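Local coordinates for nicotinate-nucleotide--dimethylbenzimidazole phosphoribosyltransferase (Thermus thermophilus HB8, PDB 1WX1), which probably catalyses transfer of phosphoribose from nicotinate mononucleotide to 5,6-dimethylbenzimidazole, giving alpha-ribazole 5'-phosphate for cobalamin synthesis, at residues 210-215 and 219-224; 176-181 and 261-266. One frame throughout, in Å; residues are numbered along the deposited sequence.

Both contacts lie at the surface, on the same side of the chain's centre, with their own centres about 12 Å apart, and contact 1 is nested within the loop that contact 2 closes. The join between them is apolar: Ala-177 CB meets Leu-212 CD1 at 3.5 Å and Val-221 CG1 at 3.7 Å, and Val-221 CG1 comes to 4.2 Å from Leu-178 CD2. Helix 167-179 therefore packs against both helix 218-225, with the loop before it, and helix 252-264. Neither contact is at the predicted proton acceptor, Glu-304. The side chain of Arg-211 in contact 1 is about 7 Å from a sodium ion.

Contact 1: 210-215 and 219-224; sequences ARLHPG and LEVAAE
Two bends bring Arg-211 and Glu-224 together: the arginine chain turns at chi3 (-59°), while the glutamate, whose CG lies anti to its backbone N (chi1 -174°), folds back at chi2. The guanidinium then presents one edge to a single residue. Arg-211 NE gives a salt bridge of 2.6 Å to Glu-224 OE1, received on the lone pair turned away from OE2, and Arg-211 NH2 donates to the backbone O of Glu-224 at 2.9 Å. Both acceptors lie in the guanidinium plane, although the carboxylate is tilted 44° against it and NH2 stands above the plane of the carbonyl. Arginine suits the place because it alone offers two N-H groups in this side-on array, and NH2 also hydrogen-bonds to Leu-125 O.

Beside the charged pair, Leu-212 CD2 rests 3.9 Å from Glu-224 CG and 4.4 Å from Val-221 CG1, so the aliphatic part of the glutamate helps to cover the leucine. Farther along, Glu-220 OE1 accepts a hydrogen bond from Gly-217 N, and His-213 ND1 hydrogen-bonds to Pro-214 O at 2.9 Å within the loop. At the backbone angles of Gly-215 a CB would press on the carbonyl O of Pro-214, which suits glycine.

The loop after helix 195-210 is thus folded back on the next helix, 218-225. Two directional bonds fix the rotation of the guanidinium, and its positive charge, near the C-terminal end of that helix, probably favours both the carboxylate and the carbonyl there.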
# COMPACT_ATOMS: atom_id res chain seq x y z
N ALA A 210 -2.57 20.08 33.00
CA ALA A 210 -2.72 21.02 34.11
C ALA A 210 -1.38 21.47 34.69
O ALA A 210 -1.29 22.55 35.28
CB ALA A 210 -3.59 20.41 35.20
N ARG A 211 -0.34 20.66 34.53
CA ARG A 211 0.96 21.04 35.07
C ARG A 211 1.70 22.04 34.18
O ARG A 211 2.67 22.66 34.61
CB ARG A 211 1.84 19.81 35.30
CG ARG A 211 1.36 18.86 36.40
CD ARG A 211 2.47 17.90 36.82
NE ARG A 211 2.96 17.09 35.71
CZ ARG A 211 2.31 16.05 35.19
NH1 ARG A 211 1.14 15.68 35.68
NH2 ARG A 211 2.83 15.39 34.15
N LEU A 212 1.24 22.19 32.94
CA LEU A 212 1.88 23.10 32.00
C LEU A 212 1.59 24.58 32.27
O LEU A 212 0.57 24.92 32.86
CB LEU A 212 1.44 22.74 30.57
CG LEU A 212 1.79 21.31 30.14
CD1 LEU A 212 1.21 21.03 28.76
CD2 LEU A 212 3.29 21.15 30.14
N HIS A 213 2.49 25.44 31.82
CA HIS A 213 2.37 26.89 32.00
C HIS A 213 3.13 27.59 30.86
O HIS A 213 3.97 27.00 30.22
CB HIS A 213 2.96 27.29 33.36
CG HIS A 213 4.41 26.94 33.51
ND1 HIS A 213 5.41 27.63 32.86
CD2 HIS A 213 5.02 25.98 34.24
CE1 HIS A 213 6.58 27.11 33.19
NE2 HIS A 213 6.37 26.11 34.03
N PRO A 214 2.84 28.87 30.61
CA PRO A 214 3.53 29.60 29.53
C PRO A 214 5.04 29.69 29.68
O PRO A 214 5.55 29.61 30.78
CB PRO A 214 2.90 30.99 29.61
CG PRO A 214 1.62 30.76 30.35
CD PRO A 214 1.96 29.77 31.38
N GLY A 215 5.73 29.86 28.56
CA GLY A 215 7.17 29.99 28.58
C GLY A 215 7.98 28.71 28.50
O GLY A 215 9.20 28.74 28.62
N LEU A 219 10.91 20.92 24.40
CA LEU A 219 11.59 19.85 25.12
C LEU A 219 11.10 19.81 26.57
O LEU A 219 10.96 18.74 27.15
CB LEU A 219 13.10 20.06 25.09
CG LEU A 219 13.94 18.84 25.47
CD1 LEU A 219 13.64 17.69 24.50
CD2 LEU A 219 15.42 19.19 25.43
N GLU A 220 10.86 20.99 27.14
CA GLU A 220 10.39 21.07 28.52
C GLU A 220 8.98 20.49 28.61
O GLU A 220 8.63 19.84 29.59
CB GLU A 220 10.39 22.51 29.01
CG GLU A 220 11.78 23.11 29.13
CD GLU A 220 11.77 24.53 29.65
OE1 GLU A 220 11.17 25.40 28.98
OE2 GLU A 220 12.36 24.77 30.72
N VAL A 221 8.18 20.75 27.59
CA VAL A 221 6.81 20.24 27.54
C VAL A 221 6.83 18.72 27.45
O VAL A 221 6.13 18.03 28.20
CB VAL A 221 6.05 20.82 26.33
CG1 VAL A 221 4.73 20.08 26.13
CG2 VAL A 221 5.78 22.31 26.54
N ALA A 222 7.64 18.18 26.54
CA ALA A 222 7.74 16.74 26.36
C ALA A 222 8.21 16.04 27.64
O ALA A 222 7.72 14.97 27.99
CB ALA A 222 8.70 16.43 25.22
N ALA A 223 9.17 16.65 28.32
CA ALA A 223 9.70 16.08 29.55
C ALA A 223 8.59 15.98 30.59
O ALA A 223 8.48 15.00 31.32
CB ALA A 223 10.84 16.96 30.08
N GLU A 224 7.77 17.02 30.65
CA GLU A 224 6.68 17.07 31.61
C GLU A 224 5.56 16.06 31.38
O GLU A 224 5.08 15.43 32.32
CB GLU A 224 6.07 18.47 31.63
CG GLU A 224 5.02 18.68 32.69
CD GLU A 224 5.62 18.90 34.06
OE1 GLU A 224 5.00 18.49 35.06
OE2 GLU A 224 6.71 19.51 34.14

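Contact 2: 176-181 and 261-266; sequences AALLGL and AWKMAP
The indole of Trp-262 is the flat side chain nearest the facing helix, its CZ3 coming to 4.8 Å from Leu-179 CD2, slightly beyond close packing. At the ring's edge, and in its plane, lies the backbone O of Pro-266. Outside the two segments the indole touches Leu-290 of helix 281-290 and Arg-269, so it joins helix 252-264 to helix 281-290 and the loop at Arg-269.

The contact itself is carried by Lys-263, reaching from helix 252-264 to the last turn of helix 167-179. Its chain bends at chi2 (-54°) and is extended beyond, which lays the methylenes along the leucines and carries NZ past them. Lys-263 CG is 4.3 Å from Leu-178 CD2, and Lys-263 CE is 4.5 Å from Leu-179 CD2 and 3.9 Å from Leu-178 O. Lysine fits here because its long aliphatic shaft can cover leucine side chains while the ammonium stays near water. One water joins the two helices: it accepts from Lys-263 NZ at 2.6 Å and donates to Leu-178 O at 3.2 Å. The same leucines also meet the preceding turn of helix 252-264, Leu-178 on Leu-259 and Leu-260, Leu-179 on Leu-259; Leu-179 touches Ala-289 of helix 281-290 too.

Helix 167-179 ends just beyond these leucines. Gly-180 takes positive phi, which glycine tolerates readily, and Leu-181 N returns to Ala-176 O at 3.0 Å, the six-to-one bond of a Schellman-like ending. Ala-261, turned away from the contact, and Met-264 both touch Leu-238 of helix 228-242.

With no direct hydrogen bond between the segments, the join is methylene-to-leucine packing beside a carbonyl, with one water as the polar bridge. The lysine's positive charge, close to the carbonyl end of a helix, would probably be favoured by the helix dipole.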
# COMPACT_ATOMS: atom_id res chain seq x y z
N ALA A 176 -1.77 16.56 22.73
CA ALA A 176 -2.68 17.58 23.24
C ALA A 176 -1.91 18.84 23.64
O ALA A 176 -2.32 19.96 23.32
CB ALA A 176 -3.47 17.03 24.44
N ALA A 177 -0.78 18.65 24.33
CA ALA A 177 0.03 19.77 24.77
C ALA A 177 0.61 20.59 23.62
O ALA A 177 0.55 21.82 23.62
CB ALA A 177 1.15 19.27 25.68
N LEU A 178 1.17 19.90 22.63
CA LEU A 178 1.77 20.58 21.48
C LEU A 178 0.75 21.23 20.55
O LEU A 178 1.01 22.29 19.98
CB LEU A 178 2.61 19.59 20.66
CG LEU A 178 3.78 18.92 21.38
CD1 LEU A 178 4.52 18.01 20.41
CD2 LEU A 178 4.71 19.98 21.93
N LEU A 179 -0.41 20.60 20.39
CA LEU A 179 -1.44 21.13 19.51
C LEU A 179 -2.53 21.92 20.23
O LEU A 179 -3.39 22.52 19.59
CB LEU A 179 -2.08 19.99 18.72
CG LEU A 179 -1.14 19.13 17.88
CD1 LEU A 179 -1.95 18.13 17.10
CD2 LEU A 179 -0.32 20.00 16.92
N GLY A 180 -2.49 21.91 21.56
CA GLY A 180 -3.49 22.63 22.33
C GLY A 180 -4.87 22.01 22.23
O GLY A 180 -5.88 22.72 22.24
N LEU A 181 -4.92 20.69 22.13
CA LEU A 181 -6.18 19.98 22.03
C LEU A 181 -6.62 19.44 23.39
O LEU A 181 -5.81 19.29 24.30
CB LEU A 181 -6.05 18.82 21.04
CG LEU A 181 -5.79 19.18 19.58
CD1 LEU A 181 -5.57 17.92 18.77
CD2 LEU A 181 -6.98 19.97 19.04
N ALA A 261 9.35 17.00 16.98
CA ALA A 261 10.47 17.35 16.11
C ALA A 261 10.09 18.57 15.25
O ALA A 261 10.89 19.49 15.07
CB ALA A 261 10.82 16.17 15.21
N TRP A 262 8.87 18.55 14.73
CA TRP A 262 8.35 19.63 13.90
C TRP A 262 8.35 20.95 14.68
O TRP A 262 8.72 22.00 14.15
CB TRP A 262 6.94 19.28 13.44
CG TRP A 262 6.28 20.32 12.59
CD1 TRP A 262 6.85 21.04 11.58
CD2 TRP A 262 4.91 20.72 12.63
NE1 TRP A 262 5.92 21.87 11.00
CE2 TRP A 262 4.71 21.71 11.65
CE3 TRP A 262 3.82 20.37 13.45
CZ2 TRP A 262 3.48 22.31 11.40
CZ3 TRP A 262 2.58 20.97 13.22
CH2 TRP A 262 2.43 21.95 12.22
N LYS A 263 7.93 20.89 15.94
CA LYS A 263 7.90 22.09 16.77
C LYS A 263 9.29 22.65 16.98
O LYS A 263 9.46 23.85 17.14
CB LYS A 263 7.25 21.78 18.13
CG LYS A 263 5.78 21.45 18.02
CD LYS A 263 5.04 22.56 17.29
CE LYS A 263 3.59 22.19 17.02
NZ LYS A 263 2.92 23.25 16.22
N MET A 264 10.29 21.77 16.99
CA MET A 264 11.67 22.19 17.17
C MET A 264 12.29 22.63 15.83
O MET A 264 13.20 23.45 15.80
CB MET A 264 12.50 21.04 17.75
CG MET A 264 12.13 20.65 19.18
SD MET A 264 12.93 19.10 19.68
CE MET A 264 14.60 19.65 19.90
N ALA A 265 11.78 22.07 14.73
CA ALA A 265 12.29 22.38 13.39
C ALA A 265 11.14 22.47 12.39
O ALA A 265 10.77 21.47 11.77
CB ALA A 265 13.27 21.30 12.96
N PRO A 266 10.57 23.67 12.22
CA PRO A 266 9.45 23.95 11.30
C PRO A 266 9.57 23.35 9.90
O PRO A 266 8.58 22.84 9.35
CB PRO A 266 9.40 25.47 11.28
CG PRO A 266 9.85 25.83 12.65
CD PRO A 266 11.03 24.91 12.86
O HOH W 1 2.33 24.69 18.26